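PDB 5IHS: endoglucanase, glycoside hydrolase family 5 protein from Cytophaga hutchinsonii, which probably hydrolyses internal beta-1,4-glucosidic bonds of cellulose as a family 5 endoglucanase built on a TIM barrel. Local coordinates for residues T49-R53 with D273-Y279; L219-P223 with E264-W268. All blocks are in the same frame, centred on the assembly; numbering follows the deposited sequence.

Contact 1 (T49-R53 with D273-Y279); sequences TVQLR and DAHKISY
R53 and Y279 form the parallel bridge that joins the first and last strands of the TIM barrel, 53-57 and 279-284, and a polar cluster gathers where both segments lead into their strands. The register rests on a CA-CA separation of 4.9 Å for this pair and on the backbone bond from Y279 N to L52 O, 3.0 Å long. One residue earlier, L52 N bonds a side chain, donating almost straight (165°) to S278 OG at 2.8 Å. Q51 extends away from its own N (chi1 -174°), and the straight chain carries its amide across to the turn, where NE2 bonds D273 OD1 at 2.9 Å along the anti lone pair and also I277 O from above the carbonyl plane. A water donates to both Q51 OE1 and D273 O. The turn is the Schellman motif ending helix 262-274, with K276 at positive phi. R53 lays its CG over one face of the Y279 ring, 3.8 Å from the centroid, while NE reaches Y279 OH at 3.0 Å. R53 NH2 meets D273 OD1 at 2.9 Å from above the carboxylate plane in a salt bridge. Helix 311-329 completes the network: K323 pairs with D273 OD2, D319 with Y279 OH and N324 with R53 NH1. Replacing R53 by an alanine is likely to cost D273 OD1 its salt-bridge partner, Y279 OH and N324 a donor, and the Y279 ring the CG over it. Two donors on D273 OD1, with K323 on its other oxygen, imply that the carboxylate is fixed in rotation and probably kept ionised.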
loop_
_atom_site.group_PDB
_atom_site.type_symbol
_atom_site.label_atom_id
_atom_site.label_comp_id
_atom_site.label_asym_id
_atom_site.label_seq_id
_atom_site.Cartn_x
_atom_site.Cartn_y
_atom_site.Cartn_z
ATOM N N THR A 49 -12.637 -14.373 2.357
ATOM C CA THR A 49 -12.591 -13.011 1.838
ATOM C C THR A 49 -11.652 -12.225 2.755
ATOM O O THR A 49 -11.846 -12.204 3.978
ATOM C CB THR A 49 -13.984 -12.383 1.774
ATOM O OG1 THR A 49 -14.827 -13.199 0.955
ATOM C CG2 THR A 49 -13.910 -10.973 1.173
ATOM N N VAL A 50 -10.606 -11.633 2.186
ATOM C CA VAL A 50 -9.489 -11.091 2.949
ATOM C C VAL A 50 -9.522 -9.572 2.930
ATOM O O VAL A 50 -9.707 -8.953 1.873
ATOM C CB VAL A 50 -8.150 -11.613 2.392
ATOM C CG1 VAL A 50 -6.983 -11.025 3.154
ATOM C CG2 VAL A 50 -8.092 -13.126 2.446
ATOM N N GLN A 51 -9.292 -8.979 4.104
ATOM C CA GLN A 51 -9.088 -7.542 4.253
ATOM C C GLN A 51 -7.840 -7.339 5.103
ATOM O O GLN A 51 -7.804 -7.759 6.264
ATOM C CB GLN A 51 -10.291 -6.872 4.912
ATOM C CG GLN A 51 -10.166 -5.358 4.941
ATOM C CD GLN A 51 -11.283 -4.698 5.698
ATOM O OE1 GLN A 51 -12.154 -5.365 6.260
ATOM N NE2 GLN A 51 -11.252 -3.382 5.742
ATOM N N LEU A 52 -6.818 -6.728 4.516
ATOM C CA LEU A 52 -5.557 -6.446 5.181
ATOM C C LEU A 52 -5.576 -5.016 5.713
ATOM O O LEU A 52 -6.235 -4.137 5.152
ATOM C CB LEU A 52 -4.393 -6.606 4.196
ATOM C CG LEU A 52 -4.289 -7.992 3.553
ATOM C CD1 LEU A 52 -3.150 -8.028 2.545
ATOM C CD2 LEU A 52 -4.126 -9.112 4.585
ATOM N N ARG A 53 -4.843 -4.779 6.798
ATOM C CA ARG A 53 -4.679 -3.427 7.317
ATOM C C ARG A 53 -3.272 -3.304 7.867
ATOM O O ARG A 53 -2.778 -4.223 8.532
ATOM C CB ARG A 53 -5.646 -3.100 8.458
ATOM C CG ARG A 53 -7.113 -3.356 8.209
ATOM C CD ARG A 53 -7.867 -3.144 9.528
ATOM N NE ARG A 53 -9.297 -3.329 9.363
ATOM C CZ ARG A 53 -9.903 -4.502 9.385
ATOM N NH1 ARG A 53 -9.222 -5.616 9.637
ATOM N NH2 ARG A 53 -11.214 -4.555 9.192
ATOM N N ASP A 273 -14.451 -0.960 5.771
ATOM C CA ASP A 273 -14.813 -2.237 6.377
ATOM C C ASP A 273 -16.084 -2.802 5.752
ATOM O O ASP A 273 -16.198 -4.019 5.565
ATOM C CB ASP A 273 -14.985 -2.067 7.884
ATOM C CG ASP A 273 -13.661 -1.904 8.624
ATOM O OD1 ASP A 273 -12.577 -2.207 8.068
ATOM O OD2 ASP A 273 -13.734 -1.494 9.808
ATOM N N ALA A 274 -17.053 -1.938 5.435
ATOM C CA ALA A 274 -18.294 -2.416 4.833
ATOM C C ALA A 274 -18.039 -3.124 3.510
ATOM O O ALA A 274 -18.783 -4.044 3.146
ATOM C CB ALA A 274 -19.257 -1.246 4.623
ATOM N N HIS A 275 -17.002 -2.706 2.785
ATOM C CA HIS A 275 -16.657 -3.237 1.470
ATOM C C HIS A 275 -15.426 -4.131 1.498
ATOM O O HIS A 275 -14.952 -4.553 0.444
ATOM C CB HIS A 275 -16.481 -2.087 0.480
ATOM C CG HIS A 275 -17.747 -1.341 0.253
ATOM N ND1 HIS A 275 -18.726 -1.805 -0.602
ATOM C CD2 HIS A 275 -18.253 -0.235 0.847
ATOM C CE1 HIS A 275 -19.755 -0.978 -0.571
ATOM N NE2 HIS A 275 -19.494 -0.018 0.298
ATOM N N LYS A 276 -14.910 -4.434 2.686
ATOM C CA LYS A 276 -13.742 -5.294 2.846
ATOM C C LYS A 276 -12.558 -4.807 2.003
ATOM O O LYS A 276 -11.836 -5.603 1.389
ATOM C CB LYS A 276 -14.090 -6.759 2.556
ATOM C CG LYS A 276 -15.224 -7.265 3.432
ATOM C CD LYS A 276 -15.633 -8.671 3.075
ATOM C CE LYS A 276 -16.776 -9.192 3.950
ATOM N NZ LYS A 276 -17.776 -8.182 4.373
ATOM N N ILE A 277 -12.327 -3.495 2.025
ATOM C CA ILE A 277 -11.226 -2.866 1.296
ATOM C C ILE A 277 -10.020 -2.745 2.222
ATOM O O ILE A 277 -10.114 -2.193 3.326
ATOM C CB ILE A 277 -11.643 -1.488 0.748
ATOM C CG1 ILE A 277 -12.792 -1.650 -0.251
ATOM C CG2 ILE A 277 -10.445 -0.795 0.102
ATOM C CD1 ILE A 277 -13.420 -0.326 -0.710
ATOM N N SER A 278 -8.879 -3.264 1.769
ATOM C CA SER A 278 -7.655 -3.209 2.552
ATOM C C SER A 278 -7.107 -1.783 2.599
ATOM O O SER A 278 -7.300 -0.988 1.669
ATOM C CB SER A 278 -6.611 -4.127 1.918
ATOM O OG SER A 278 -6.974 -5.503 1.991
ATOM N N TYR A 279 -6.380 -1.475 3.680
ATOM C CA TYR A 279 -5.895 -0.112 3.870
ATOM C C TYR A 279 -4.567 -0.034 4.620
ATOM O O TYR A 279 -4.315 -0.803 5.549
ATOM C CB TYR A 279 -6.967 0.773 4.520
ATOM C CG TYR A 279 -7.599 0.376 5.846
ATOM C CD1 TYR A 279 -6.955 0.619 7.057
ATOM C CD2 TYR A 279 -8.895 -0.117 5.896
ATOM C CE1 TYR A 279 -7.564 0.368 8.266
ATOM C CE2 TYR A 279 -9.524 -0.368 7.115
ATOM C CZ TYR A 279 -8.856 -0.110 8.295
ATOM O OH TYR A 279 -9.512 -0.361 9.493
HETATM O O HOH W 1 -9.236 -6.399 0.794
HETATM O O HOH W 2 -11.915 -8.241 0.006
HETATM O O HOH W 3 -14.566 -5.732 7.436
#

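Contact 2 (L219-P223 with E264-W268); sequences LHFYP and ETALW
P223 brings its CA to 5.8 Å from that of T265, so the chain leaving strand 215-221 passes beside the opening turns of helix 262-274 without pairing to it. In TIM-barrel terms this is the C-terminal end of the sixth strand packing against the helix that follows the seventh, and the contact is made mainly by side chains. Its core is an offset stack of F221 on W268: the phenyl and the five-membered ring of the indole lie 3.8 Å apart between centroids, with planes only 6° from parallel. The two side chains run antiparallel alongside one another, which sets F221 CE1 over W268 CG at 3.3 Å and lets F221 CB sit above the six-membered ring, 3.9 Å from its centroid, as a CH-pi contact. F221 takes the rarer first torsion, CG between backbone N and carbonyl carbon (chi1 71°), which swings the phenyl over the indole; chi2 near 87° then sets its plane. L219 points against the run of the W268 side chain, its CD2 4.1 Å from W268 CZ3. The indole is held further by NE1 bonding to H226 O and by R231 in a cation-pi contact; R231 also forms a salt bridge with E264. While F221 faces the helix, its neighbours point away from it: H220 bonds E160, and Y222 in the following loop bonds E248, two glutamates that, from their places near the ends of strands four and seven, are probably the acid/base and the nucleophile of this family 5 enzyme. P223 closes the contact against the helix: its CB rests 3.7 Å from E264 CG, and its CG presses at 3.2 Å on T265 OG1, a hydroxyl already bonded to S261 O.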
loop_
_atom_site.group_PDB
_atom_site.type_symbol
_atom_site.label_atom_id
_atom_site.label_comp_id
_atom_site.label_asym_id
_atom_site.label_seq_id
_atom_site.Cartn_x
_atom_site.Cartn_y
_atom_site.Cartn_z
ATOM N N LEU A 219 -6.904 3.440 -4.532
ATOM C CA LEU A 219 -7.603 4.605 -4.014
ATOM C C LEU A 219 -6.781 5.187 -2.867
ATOM O O LEU A 219 -6.436 4.464 -1.926
ATOM C CB LEU A 219 -8.987 4.214 -3.491
ATOM C CG LEU A 219 -9.812 5.338 -2.870
ATOM C CD1 LEU A 219 -10.188 6.357 -3.919
ATOM C CD2 LEU A 219 -11.046 4.770 -2.192
ATOM N N HIS A 220 -6.453 6.479 -2.944
ATOM C CA HIS A 220 -5.781 7.193 -1.861
ATOM C C HIS A 220 -6.667 8.323 -1.367
ATOM O O HIS A 220 -7.193 9.098 -2.173
ATOM C CB HIS A 220 -4.466 7.806 -2.327
ATOM C CG HIS A 220 -3.389 6.797 -2.536
ATOM N ND1 HIS A 220 -2.114 7.137 -2.925
ATOM C CD2 HIS A 220 -3.393 5.451 -2.389
ATOM C CE1 HIS A 220 -1.376 6.042 -3.009
ATOM N NE2 HIS A 220 -2.132 5.012 -2.682
ATOM N N PHE A 221 -6.805 8.453 -0.047
ATOM C CA PHE A 221 -7.608 9.525 0.523
ATOM C C PHE A 221 -6.910 10.122 1.735
ATOM O O PHE A 221 -6.176 9.442 2.461
ATOM C CB PHE A 221 -9.032 9.054 0.888
ATOM C CG PHE A 221 -9.091 8.136 2.073
ATOM C CD1 PHE A 221 -9.172 8.641 3.365
ATOM C CD2 PHE A 221 -9.045 6.760 1.911
ATOM C CE1 PHE A 221 -9.195 7.796 4.467
ATOM C CE2 PHE A 221 -9.080 5.918 3.015
ATOM C CZ PHE A 221 -9.145 6.437 4.283
ATOM N N TYR A 222 -7.212 11.401 1.955
ATOM C CA TYR A 222 -6.711 12.177 3.087
ATOM C C TYR A 222 -7.943 12.884 3.635
ATOM O O TYR A 222 -8.451 13.811 2.974
ATOM C CB TYR A 222 -5.592 13.143 2.682
ATOM C CG TYR A 222 -4.240 12.412 2.598
ATOM C CD1 TYR A 222 -3.904 11.613 1.517
ATOM C CD2 TYR A 222 -3.323 12.487 3.658
ATOM C CE1 TYR A 222 -2.705 10.895 1.493
ATOM C CE2 TYR A 222 -2.130 11.783 3.632
ATOM C CZ TYR A 222 -1.822 10.995 2.550
ATOM O OH TYR A 222 -0.623 10.321 2.567
ATOM N N PRO A 223 -8.475 12.458 4.788
ATOM C CA PRO A 223 -9.844 12.844 5.197
ATOM C C PRO A 223 -10.018 14.298 5.593
ATOM O O PRO A 223 -11.166 14.751 5.709
ATOM C CB PRO A 223 -10.117 11.921 6.393
ATOM C CG PRO A 223 -8.753 11.630 6.931
ATOM C CD PRO A 223 -7.860 11.524 5.738
ATOM N N GLU A 264 -13.734 12.109 10.638
ATOM C CA GLU A 264 -13.859 11.772 9.223
ATOM C C GLU A 264 -13.081 10.505 8.891
ATOM O O GLU A 264 -13.530 9.701 8.067
ATOM C CB GLU A 264 -13.432 12.941 8.331
ATOM C CG GLU A 264 -13.710 12.692 6.846
ATOM C CD GLU A 264 -15.189 12.722 6.481
ATOM O OE1 GLU A 264 -15.953 13.469 7.136
ATOM O OE2 GLU A 264 -15.575 11.996 5.538
ATOM N N THR A 265 -11.922 10.300 9.533
ATOM C CA THR A 265 -11.196 9.048 9.335
ATOM C C THR A 265 -12.081 7.858 9.699
ATOM O O THR A 265 -12.113 6.854 8.978
ATOM C CB THR A 265 -9.889 9.034 10.141
ATOM O OG1 THR A 265 -9.043 10.130 9.775
ATOM C CG2 THR A 265 -9.103 7.761 9.893
ATOM N N ALA A 266 -12.835 7.971 10.798
ATOM C CA ALA A 266 -13.723 6.888 11.210
ATOM C C ALA A 266 -14.827 6.631 10.186
ATOM O O ALA A 266 -15.232 5.482 9.994
ATOM C CB ALA A 266 -14.323 7.189 12.583
ATOM N N LEU A 267 -15.341 7.680 9.529
ATOM C CA LEU A 267 -16.319 7.464 8.461
ATOM C C LEU A 267 -15.700 6.688 7.310
ATOM O O LEU A 267 -16.361 5.835 6.701
ATOM C CB LEU A 267 -16.895 8.786 7.953
ATOM C CG LEU A 267 -17.756 9.570 8.943
ATOM C CD1 LEU A 267 -18.296 10.804 8.260
ATOM C CD2 LEU A 267 -18.892 8.732 9.515
ATOM N N TRP A 268 -14.431 6.960 7.003
ATOM C CA TRP A 268 -13.742 6.170 5.999
ATOM C C TRP A 268 -13.560 4.725 6.451
ATOM O O TRP A 268 -13.786 3.804 5.663
ATOM C CB TRP A 268 -12.403 6.806 5.648
ATOM C CG TRP A 268 -12.506 7.885 4.622
ATOM C CD1 TRP A 268 -12.518 9.233 4.825
ATOM C CD2 TRP A 268 -12.586 7.688 3.209
ATOM N NE1 TRP A 268 -12.599 9.889 3.613
ATOM C CE2 TRP A 268 -12.640 8.961 2.605
ATOM C CE3 TRP A 268 -12.602 6.555 2.397
ATOM C CZ2 TRP A 268 -12.705 9.126 1.220
ATOM C CZ3 TRP A 268 -12.667 6.716 1.027
ATOM C CH2 TRP A 268 -12.719 7.991 0.453
#

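Overall arrangement
Contacts 1 and 2 lie in one TIM barrel, their centres 14 Å apart and their nearest atoms about 5 Å apart, without touching. Helix 262-274 is common to both: its early turns pack on 219-223, and its C-terminal end runs into the turn that meets 49-53. Along the chain the order is 49-53, 219-223, 264-268, 273-279, so the two segments of contact 2 fall between those of contact 1. The character differs, aromatic and apolar in contact 2, polar and charged in contact 1. Together they tie one helix to the end of strand 215-221 and to the seam where strands 53-57 and 279-284 close the barrel.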